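Local coordinates for protein putative mandelate racemase/muconate lactonizing enzyme (Bordetella bronchiseptica, PDB 3DDM) that is of unassigned function but has the enolase-superfamily plan of an N-terminal capping domain and a TIM-type barrel, at residues D181-R193 against R216-D228. The protein carries 1 engineered substitution. Numbering follows the deposited sequence.
Sequences DDARDVRNALHVR and RQMAQRLGPAQLD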
loop_
_atom_site.group_PDB
_atom_site.type_symbol
_atom_site.label_atom_id
_atom_site.label_comp_id
_atom_site.label_asym_id
_atom_site.label_seq_id
_atom_site.Cartn_x
_atom_site.Cartn_y
_atom_site.Cartn_z
ATOM N N ASP A 181 -20.635 -18.053 7.537
ATOM C CA ASP A 181 -21.535 -18.650 8.518
ATOM C C ASP A 181 -21.022 -19.992 9.042
ATOM O O ASP A 181 -20.958 -20.972 8.306
ATOM C CB ASP A 181 -22.920 -18.845 7.892
ATOM C CG ASP A 181 -23.901 -19.510 8.838
ATOM O OD1 ASP A 181 -24.398 -18.831 9.763
ATOM O OD2 ASP A 181 -24.170 -20.718 8.670
ATOM N N ASP A 182 -20.682 -20.028 10.324
ATOM C CA ASP A 182 -20.168 -21.225 10.983
ATOM C C ASP A 182 -20.909 -22.536 10.724
ATOM O O ASP A 182 -20.309 -23.523 10.309
ATOM C CB ASP A 182 -20.116 -20.994 12.493
ATOM C CG ASP A 182 -18.966 -20.105 12.909
ATOM O OD1 ASP A 182 -18.821 -19.000 12.338
ATOM O OD2 ASP A 182 -18.209 -20.515 13.813
ATOM N N ALA A 183 -22.210 -22.547 10.986
ATOM C CA ALA A 183 -23.007 -23.755 10.817
ATOM C C ALA A 183 -23.125 -24.227 9.378
ATOM O O ALA A 183 -23.023 -25.425 9.099
ATOM C CB ALA A 183 -24.393 -23.538 11.401
ATOM N N ARG A 184 -23.350 -23.280 8.475
ATOM C CA ARG A 184 -23.500 -23.585 7.061
ATOM C C ARG A 184 -22.190 -24.145 6.515
ATOM O O ARG A 184 -22.195 -25.100 5.738
ATOM C CB ARG A 184 -23.890 -22.323 6.285
ATOM C CG ARG A 184 -24.654 -22.588 5.004
ATOM C CD ARG A 184 -24.769 -21.333 4.150
ATOM N NE ARG A 184 -25.778 -21.484 3.104
ATOM C CZ ARG A 184 -25.763 -22.430 2.165
ATOM N NH1 ARG A 184 -24.783 -23.329 2.121
ATOM N NH2 ARG A 184 -26.747 -22.494 1.276
ATOM N N ASP A 185 -21.074 -23.554 6.933
ATOM C CA ASP A 185 -19.760 -23.991 6.478
ATOM C C ASP A 185 -19.444 -25.440 6.825
ATOM O O ASP A 185 -18.936 -26.181 5.992
ATOM C CB ASP A 185 -18.663 -23.081 7.040
ATOM C CG ASP A 185 -18.618 -21.718 6.362
ATOM O OD1 ASP A 185 -19.006 -21.617 5.176
ATOM O OD2 ASP A 185 -18.172 -20.749 7.013
ATOM N N VAL A 186 -19.729 -25.849 8.053
ATOM C CA VAL A 186 -19.459 -27.227 8.444
ATOM C C VAL A 186 -20.431 -28.148 7.729
ATOM O O VAL A 186 -20.144 -29.325 7.535
ATOM C CB VAL A 186 -19.597 -27.445 9.971
ATOM C CG1 VAL A 186 -18.545 -26.630 10.714
ATOM C CG2 VAL A 186 -20.997 -27.067 10.427
ATOM N N ARG A 187 -21.585 -27.614 7.341
ATOM C CA ARG A 187 -22.567 -28.418 6.625
ATOM C C ARG A 187 -22.010 -28.669 5.231
ATOM O O ARG A 187 -21.956 -29.813 4.770
ATOM C CB ARG A 187 -23.911 -27.687 6.517
ATOM C CG ARG A 187 -25.083 -28.451 7.131
ATOM C CD ARG A 187 -26.417 -27.958 6.584
ATOM N NE ARG A 187 -26.579 -26.509 6.707
ATOM C CZ ARG A 187 -26.662 -25.851 7.861
ATOM N NH1 ARG A 187 -26.600 -26.508 9.015
ATOM N NH2 ARG A 187 -26.808 -24.533 7.859
ATOM N N ASN A 188 -21.590 -27.586 4.572
ATOM C CA ASN A 188 -21.018 -27.657 3.233
ATOM C C ASN A 188 -19.816 -28.585 3.224
ATOM O O ASN A 188 -19.738 -29.507 2.416
ATOM C CB ASN A 188 -20.567 -26.274 2.755
ATOM C CG ASN A 188 -21.728 -25.344 2.470
ATOM O OD1 ASN A 188 -22.866 -25.787 2.281
ATOM N ND2 ASN A 188 -21.443 -24.039 2.414
ATOM N N ALA A 189 -18.881 -28.328 4.130
ATOM C CA ALA A 189 -17.669 -29.129 4.233
ATOM C C ALA A 189 -17.970 -30.619 4.263
ATOM O O ALA A 189 -17.444 -31.378 3.457
ATOM C CB ALA A 189 -16.884 -28.731 5.480
ATOM N N LEU A 190 -18.826 -31.029 5.191
ATOM C CA LEU A 190 -19.181 -32.433 5.337
ATOM C C LEU A 190 -20.021 -32.955 4.174
ATOM O O LEU A 190 -19.833 -34.088 3.724
ATOM C CB LEU A 190 -19.922 -32.655 6.662
ATOM C CG LEU A 190 -19.187 -32.215 7.938
ATOM C CD1 LEU A 190 -20.042 -32.547 9.141
ATOM C CD2 LEU A 190 -17.831 -32.900 8.051
ATOM N N HIS A 191 -20.943 -32.135 3.684
ATOM C CA HIS A 191 -21.793 -32.548 2.575
ATOM C C HIS A 191 -20.939 -32.866 1.335
ATOM O O HIS A 191 -21.057 -33.941 0.738
ATOM C CB HIS A 191 -22.812 -31.448 2.263
ATOM C CG HIS A 191 -23.817 -31.835 1.223
ATOM N ND1 HIS A 191 -24.714 -32.868 1.404
ATOM C CD2 HIS A 191 -24.045 -31.352 -0.023
ATOM C CE1 HIS A 191 -25.450 -33.004 0.315
ATOM N NE2 HIS A 191 -25.064 -32.098 -0.566
ATOM N N VAL A 192 -20.072 -31.933 0.960
ATOM C CA VAL A 192 -19.202 -32.121 -0.191
ATOM C C VAL A 192 -18.273 -33.319 -0.006
ATOM O O VAL A 192 -17.865 -33.942 -0.982
ATOM C CB VAL A 192 -18.352 -30.865 -0.452
ATOM C CG1 VAL A 192 -17.430 -31.089 -1.638
ATOM C CG2 VAL A 192 -19.257 -29.675 -0.702
ATOM N N ARG A 193 -17.926 -33.636 1.237
ATOM C CA ARG A 193 -17.050 -34.776 1.488
ATOM C C ARG A 193 -17.803 -36.059 1.178
ATOM O O ARG A 193 -17.246 -36.993 0.602
ATOM C CB ARG A 193 -16.571 -34.796 2.940
ATOM C CG ARG A 193 -15.888 -36.104 3.346
ATOM C CD ARG A 193 -14.804 -36.517 2.359
ATOM N NE ARG A 193 -13.612 -35.683 2.454
ATOM C CZ ARG A 193 -12.674 -35.618 1.514
ATOM N NH1 ARG A 193 -12.800 -36.337 0.407
ATOM N NH2 ARG A 193 -11.609 -34.842 1.678
ATOM N N ARG A 216 -9.948 -22.130 16.108
ATOM C CA ARG A 216 -9.750 -23.349 16.890
ATOM C C ARG A 216 -11.047 -24.145 16.842
ATOM O O ARG A 216 -11.055 -25.333 16.516
ATOM C CB ARG A 216 -9.425 -23.022 18.352
ATOM C CG ARG A 216 -8.015 -22.530 18.626
ATOM C CD ARG A 216 -7.815 -22.287 20.133
ATOM N NE ARG A 216 -8.058 -23.495 20.927
ATOM C CZ ARG A 216 -7.118 -24.353 21.319
ATOM N NH1 ARG A 216 -5.845 -24.148 21.005
ATOM N NH2 ARG A 216 -7.453 -25.431 22.011
ATOM N N GLN A 217 -12.140 -23.464 17.166
ATOM C CA GLN A 217 -13.466 -24.068 17.168
ATOM C C GLN A 217 -13.819 -24.674 15.811
ATOM O O GLN A 217 -14.191 -25.843 15.730
ATOM C CB GLN A 217 -14.505 -23.017 17.539
ATOM C CG GLN A 217 -15.918 -23.520 17.530
ATOM C CD GLN A 217 -16.919 -22.385 17.440
ATOM O OE1 GLN A 217 -17.002 -21.536 18.335
ATOM N NE2 GLN A 217 -17.678 -22.356 16.345
ATOM N N MET A 218 -13.702 -23.882 14.745
ATOM C CA MET A 218 -14.028 -24.370 13.407
ATOM C C MET A 218 -13.073 -25.452 12.906
ATOM O O MET A 218 -13.511 -26.446 12.330
ATOM C CB MET A 218 -14.062 -23.216 12.406
ATOM C CG MET A 218 -15.277 -22.317 12.520
ATOM S SD MET A 218 -16.856 -23.160 12.278
ATOM C CE MET A 218 -16.736 -23.617 10.538
ATOM N N ALA A 219 -11.773 -25.269 13.121
ATOM C CA ALA A 219 -10.807 -26.263 12.667
ATOM C C ALA A 219 -11.156 -27.626 13.251
ATOM O O ALA A 219 -10.857 -28.663 12.664
ATOM C CB ALA A 219 -9.410 -25.859 13.078
ATOM N N GLN A 220 -11.801 -27.612 14.414
ATOM C CA GLN A 220 -12.212 -28.832 15.105
ATOM C C GLN A 220 -13.444 -29.441 14.428
ATOM O O GLN A 220 -13.465 -30.630 14.105
ATOM C CB GLN A 220 -12.550 -28.513 16.564
ATOM C CG GLN A 220 -11.842 -29.377 17.596
ATOM C CD GLN A 220 -10.391 -28.976 17.809
ATOM O OE1 GLN A 220 -10.096 -27.851 18.231
ATOM N NE2 GLN A 220 -9.478 -29.899 17.525
ATOM N N ARG A 221 -14.463 -28.608 14.227
ATOM C CA ARG A 221 -15.712 -29.013 13.593
ATOM C C ARG A 221 -15.529 -29.437 12.132
ATOM O O ARG A 221 -16.363 -30.157 11.586
ATOM C CB ARG A 221 -16.724 -27.868 13.678
ATOM C CG ARG A 221 -17.044 -27.459 15.110
ATOM C CD ARG A 221 -17.812 -26.145 15.192
ATOM N NE ARG A 221 -19.158 -26.232 14.632
ATOM C CZ ARG A 221 -20.019 -25.219 14.623
ATOM N NH1 ARG A 221 -19.665 -24.050 15.145
ATOM N NH2 ARG A 221 -21.230 -25.369 14.097
ATOM N N LEU A 222 -14.448 -28.991 11.498
ATOM C CA LEU A 222 -14.185 -29.356 10.110
ATOM C C LEU A 222 -13.457 -30.693 10.034
ATOM O O LEU A 222 -13.536 -31.388 9.024
ATOM C CB LEU A 222 -13.338 -28.287 9.408
ATOM C CG LEU A 222 -13.987 -26.941 9.076
ATOM C CD1 LEU A 222 -12.938 -26.022 8.488
ATOM C CD2 LEU A 222 -15.134 -27.132 8.101
ATOM N N GLY A 223 -12.749 -31.041 11.106
ATOM C CA GLY A 223 -11.996 -32.285 11.156
ATOM C C GLY A 223 -12.578 -33.448 10.373
ATOM O O GLY A 223 -11.884 -34.038 9.549
ATOM N N PRO A 224 -13.849 -33.811 10.609
ATOM C CA PRO A 224 -14.502 -34.920 9.904
ATOM C C PRO A 224 -14.553 -34.825 8.373
ATOM O O PRO A 224 -14.797 -35.829 7.697
ATOM C CB PRO A 224 -15.893 -34.962 10.538
ATOM C CG PRO A 224 -16.096 -33.571 11.025
ATOM C CD PRO A 224 -14.759 -33.234 11.610
ATOM N N ALA A 225 -14.326 -33.632 7.827
ATOM C CA ALA A 225 -14.337 -33.452 6.381
ATOM C C ALA A 225 -13.022 -33.955 5.790
ATOM O O ALA A 225 -12.889 -34.089 4.575
ATOM C CB ALA A 225 -14.535 -31.994 6.036
ATOM N N GLN A 226 -12.052 -34.235 6.656
ATOM C CA GLN A 226 -10.746 -34.728 6.222
ATOM C C GLN A 226 -10.094 -33.812 5.179
ATOM O O GLN A 226 -9.670 -34.264 4.115
ATOM C CB GLN A 226 -10.892 -36.144 5.662
ATOM C CG GLN A 226 -11.395 -37.160 6.679
ATOM C CD GLN A 226 -10.454 -37.317 7.874
ATOM O OE1 GLN A 226 -9.271 -37.615 7.712
ATOM N NE2 GLN A 226 -10.985 -37.124 9.079
ATOM N N LEU A 227 -10.008 -32.525 5.499
ATOM C CA LEU A 227 -9.421 -31.544 4.595
ATOM C C LEU A 227 -7.910 -31.711 4.466
ATOM O O LEU A 227 -7.253 -32.173 5.392
ATOM C CB LEU A 227 -9.741 -30.132 5.087
ATOM C CG LEU A 227 -11.226 -29.817 5.293
ATOM C CD1 LEU A 227 -11.366 -28.385 5.763
ATOM C CD2 LEU A 227 -12.001 -30.020 3.998
ATOM N N ASP A 228 -7.365 -31.343 3.311
ATOM C CA ASP A 228 -5.929 -31.433 3.080
ATOM C C ASP A 228 -5.239 -30.256 3.747
ATOM O O ASP A 228 -4.063 -30.335 4.095
ATOM C CB ASP A 228 -5.619 -31.425 1.583
ATOM C CG ASP A 228 -5.650 -32.812 0.971
ATOM O OD1 ASP A 228 -6.538 -33.614 1.355
ATOM O OD2 ASP A 228 -4.795 -33.090 0.099
#
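R193 reaches A225 through a folded chain: chi1 168° sets CG opposite the backbone N, then bends at chi2 and chi3 fold the guanidinium back onto the short 3-10 turn at 224-225. M218, with CG anti to its carbonyl carbon, also bends at chi2 and chi3, which brings CE against V186. These pairs join two successive outer helices of the enolase-type TIM barrel, whose parallel strands 174-177, 202-205 and 229-231 alternate with helices 182-196 and 212-222. The helix segments run roughly parallel, crossing at -28° with axes 10.1 Å apart.

The register pairs D182 with M218, V186 with L222 and L190 with A225, and the apolar seam runs along this line. V186 CG1 lies 3.5 Å from M218 CE and rests against R221 CB. One turn on, A189 CB meets L222 CD2 at 3.5 Å, and beyond it L190 crosses P224 at a slant, CD2 to CG 3.5 Å, and touches A225.

Near the start of helix 182-196 a charged group enters: D182 OD2 lies beside M218 SD and 4.0 Å from R221 NH1. It sits well out of the guanidinium plane, so any attraction is probably of charge alone; D182 makes its salt bridge through OD1 to R214.

The opposite end is held by R193, whose NH1 also bonds T200 O. Its NH2 gives weak bonds to the carbonyls of A225 and Q226. The stronger grip is NE to A225 O, 2.7 Å and nearly straight at 166°, with the oxygen in the guanidinium plane but NE above the plane of the carbonyl.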